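Local coordinates for designed Anbu Protein (PDB 5LOY) that is a consensus-designed ancestral beta subunit of the proteasome family that assembles helically and is probably a hydrolase of the Ntn type related to the origin of the proteasome, at residues A[115-120]-A[199-204]. Residues are numbered along the deposited sequence; the frame is centred on the assembly and turned at random.
Sequences GGQIAG and DSLRVG
Q117 and D199 illustrate how one buried carboxamide can hold a loop through both of its polar ends. The side chain leaves the face of its sheet on an extended chain, with CG anti to the backbone N (chi1 179°). Its OE1 takes the backbone N-H of D199, OE1 to N being 2.8 Å, with the donor tilted modestly from the carbonyl plane. Beside it, NE2 gives a longer bond of 3.1 Å to OD1 of D199, meeting that oxygen nearly along its C-O bond while the amide and carboxylate planes stand 43° apart. The two bonds close a ring through the amide and the D199 backbone and side chain, which fixes which way round the amide lies. OE1 also bonds to the hydroxyl of Y196 and NE2 to the carbonyl of E121, so each end of the amide has a second partner. In the Ntn-hydrolase sandwich of proteasome subunits this contact joins the two sheets at the outer end of the sandwich: residues 115-118 end the strand 110-118 of one, and 199-204 belong to the hairpin loop joining strands 191-197 and 205-209 of the other. Y196, just ahead of that loop, binds the backbone N of L201 as well, tying amide and loop together. Looser packing follows on the apolar side. L201, partly exposed, runs at about a right angle to Q117, its CD2 3.9 Å from CG of the glutamine, and its other branch, CD1, meets CB of the exposed A119 at 4.0 Å. On the polar side, Q117 is buried while D199 is exposed.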
ATOM      1  N   GLY A 115       6.649  17.776 -14.041  1.00 34.54           N
ATOM      2  CA  GLY A 115       6.375  17.423 -15.440  1.00 34.93           C
ATOM      3  C   GLY A 115       5.775  18.533 -16.247  1.00 35.27           C
ATOM      4  O   GLY A 115       5.406  19.572 -15.716  1.00 37.41           O
ATOM      5  N   GLY A 116       5.688  18.328 -17.547  1.00 36.41           N
ATOM      6  CA  GLY A 116       5.136  19.336 -18.431  1.00 37.74           C
ATOM      7  C   GLY A 116       5.648  19.207 -19.849  1.00 39.67           C
ATOM      8  O   GLY A 116       6.155  18.160 -20.231  1.00 38.99           O
ATOM      9  N   GLN A 117       5.520  20.289 -20.619  1.00 41.99           N
ATOM     10  CA  GLN A 117       5.972  20.307 -21.994  1.00 45.05           C
ATOM     11  C   GLN A 117       6.495  21.687 -22.354  1.00 47.81           C
ATOM     12  O   GLN A 117       5.898  22.694 -22.015  1.00 48.53           O
ATOM     13  CB  GLN A 117       4.854  19.888 -22.941  1.00 44.84           C
ATOM     14  CG  GLN A 117       5.289  19.907 -24.394  1.00 47.90           C
ATOM     15  CD  GLN A 117       4.309  19.227 -25.329  1.00 48.88           C
ATOM     16  OE1 GLN A 117       3.106  19.191 -25.088  1.00 49.65           O
ATOM     17  NE2 GLN A 117       4.823  18.707 -26.415  1.00 50.39           N
ATOM     18  N   ILE A 118       7.620  21.714 -23.053  1.00 50.65           N
ATOM     19  CA  ILE A 118       8.222  22.950 -23.546  1.00 54.02           C
ATOM     20  C   ILE A 118       8.183  22.869 -25.064  1.00 56.61           C
ATOM     21  O   ILE A 118       8.452  21.824 -25.608  1.00 58.11           O
ATOM     22  CB  ILE A 118       9.651  23.067 -23.003  1.00 54.61           C
ATOM     23  CG1 ILE A 118       9.586  23.414 -21.512  1.00 54.67           C
ATOM     24  CG2 ILE A 118      10.438  24.110 -23.756  1.00 56.90           C
ATOM     25  CD1 ILE A 118      10.892  23.224 -20.758  1.00 55.32           C
ATOM     26  N   ALA A 119       7.791  23.935 -25.750  1.00 59.70           N
ATOM     27  CA  ALA A 119       7.586  23.883 -27.213  1.00 62.13           C
ATOM     28  C   ALA A 119       8.736  23.173 -27.953  1.00 66.11           C
ATOM     29  O   ALA A 119       9.909  23.450 -27.669  1.00 64.87           O
ATOM     30  CB  ALA A 119       7.419  25.286 -27.767  1.00 63.42           C
ATOM     31  N   GLY A 120       8.390  22.257 -28.875  1.00 69.14           N
ATOM     32  CA  GLY A 120       9.376  21.521 -29.700  1.00 71.25           C
ATOM     33  C   GLY A 120      10.112  20.379 -28.994  1.00 69.35           C
ATOM     34  O   GLY A 120      11.205  19.983 -29.368  1.00 70.84           O
ATOM     35  N   ASP A 199       0.937  18.793 -26.859  1.00 51.82           N
ATOM     36  CA  ASP A 199       1.071  19.902 -27.819  1.00 55.68           C
ATOM     37  C   ASP A 199       0.077  21.054 -27.682  1.00 55.17           C
ATOM     38  O   ASP A 199       0.069  21.924 -28.530  1.00 55.97           O
ATOM     39  CB  ASP A 199       1.035  19.425 -29.291  1.00 59.43           C
ATOM     40  CG  ASP A 199       2.093  18.370 -29.619  1.00 61.20           C
ATOM     41  OD1 ASP A 199       3.013  18.079 -28.820  1.00 58.05           O
ATOM     42  OD2 ASP A 199       1.990  17.822 -30.734  1.00 67.02           O
ATOM     43  N   SER A 200      -0.742  21.094 -26.634  1.00 53.77           N
ATOM     44  CA  SER A 200      -1.617  22.256 -26.424  1.00 54.51           C
ATOM     45  C   SER A 200      -0.816  23.469 -25.940  1.00 53.53           C
ATOM     46  O   SER A 200      -1.108  24.575 -26.328  1.00 53.47           O
ATOM     47  CB  SER A 200      -2.735  21.924 -25.428  1.00 53.48           C
ATOM     48  OG  SER A 200      -2.198  21.500 -24.180  1.00 52.29           O
ATOM     49  N   LEU A 201       0.180  23.234 -25.085  1.00 52.24           N
ATOM     50  CA  LEU A 201       1.005  24.286 -24.489  1.00 53.17           C
ATOM     51  C   LEU A 201       0.156  25.280 -23.694  1.00 54.17           C
ATOM     52  O   LEU A 201       0.414  26.481 -23.659  1.00 55.94           O
ATOM     53  CB  LEU A 201       1.845  24.978 -25.562  1.00 55.87           C
ATOM     54  CG  LEU A 201       2.773  24.043 -26.356  1.00 55.44           C
ATOM     55  CD1 LEU A 201       3.486  24.814 -27.457  1.00 57.84           C
ATOM     56  CD2 LEU A 201       3.799  23.363 -25.459  1.00 52.62           C
ATOM     57  N   ARG A 202      -0.847  24.726 -23.031  1.00 54.89           N
ATOM     58  CA  ARG A 202      -1.888  25.472 -22.352  1.00 59.06           C
ATOM     59  C   ARG A 202      -2.454  24.556 -21.245  1.00 54.30           C
ATOM     60  O   ARG A 202      -2.541  23.358 -21.430  1.00 51.56           O
ATOM     61  CB  ARG A 202      -2.962  25.799 -23.391  1.00 65.69           C
ATOM     62  CG  ARG A 202      -3.666  27.125 -23.240  1.00 73.22           C
ATOM     63  CD  ARG A 202      -4.464  27.434 -24.509  1.00 80.34           C
ATOM     64  NE  ARG A 202      -3.618  27.949 -25.601  1.00 87.20           N
ATOM     65  CZ  ARG A 202      -3.210  29.221 -25.728  1.00 91.67           C
ATOM     66  NH1 ARG A 202      -3.558  30.148 -24.832  1.00 94.14           N
ATOM     67  NH2 ARG A 202      -2.435  29.577 -26.753  1.00 92.85           N
ATOM     68  N   VAL A 203      -2.821  25.102 -20.094  1.00 54.97           N
ATOM     69  CA  VAL A 203      -3.511  24.300 -19.083  1.00 54.74           C
ATOM     70  C   VAL A 203      -4.965  24.117 -19.519  1.00 58.18           C
ATOM     71  O   VAL A 203      -5.755  25.064 -19.475  1.00 56.34           O
ATOM     72  CB  VAL A 203      -3.493  24.956 -17.700  1.00 54.40           C
ATOM     73  CG1 VAL A 203      -4.287  24.119 -16.712  1.00 55.05           C
ATOM     74  CG2 VAL A 203      -2.073  25.103 -17.205  1.00 53.50           C
ATOM     75  N   GLY A 204      -5.314  22.907 -19.961  1.00 61.31           N
ATOM     76  CA  GLY A 204      -6.644  22.666 -20.548  1.00 62.80           C
ATOM     77  C   GLY A 204      -7.697  22.476 -19.476  1.00 62.04           C
ATOM     78  O   GLY A 204      -8.643  23.239 -19.390  1.00 65.53           O
TER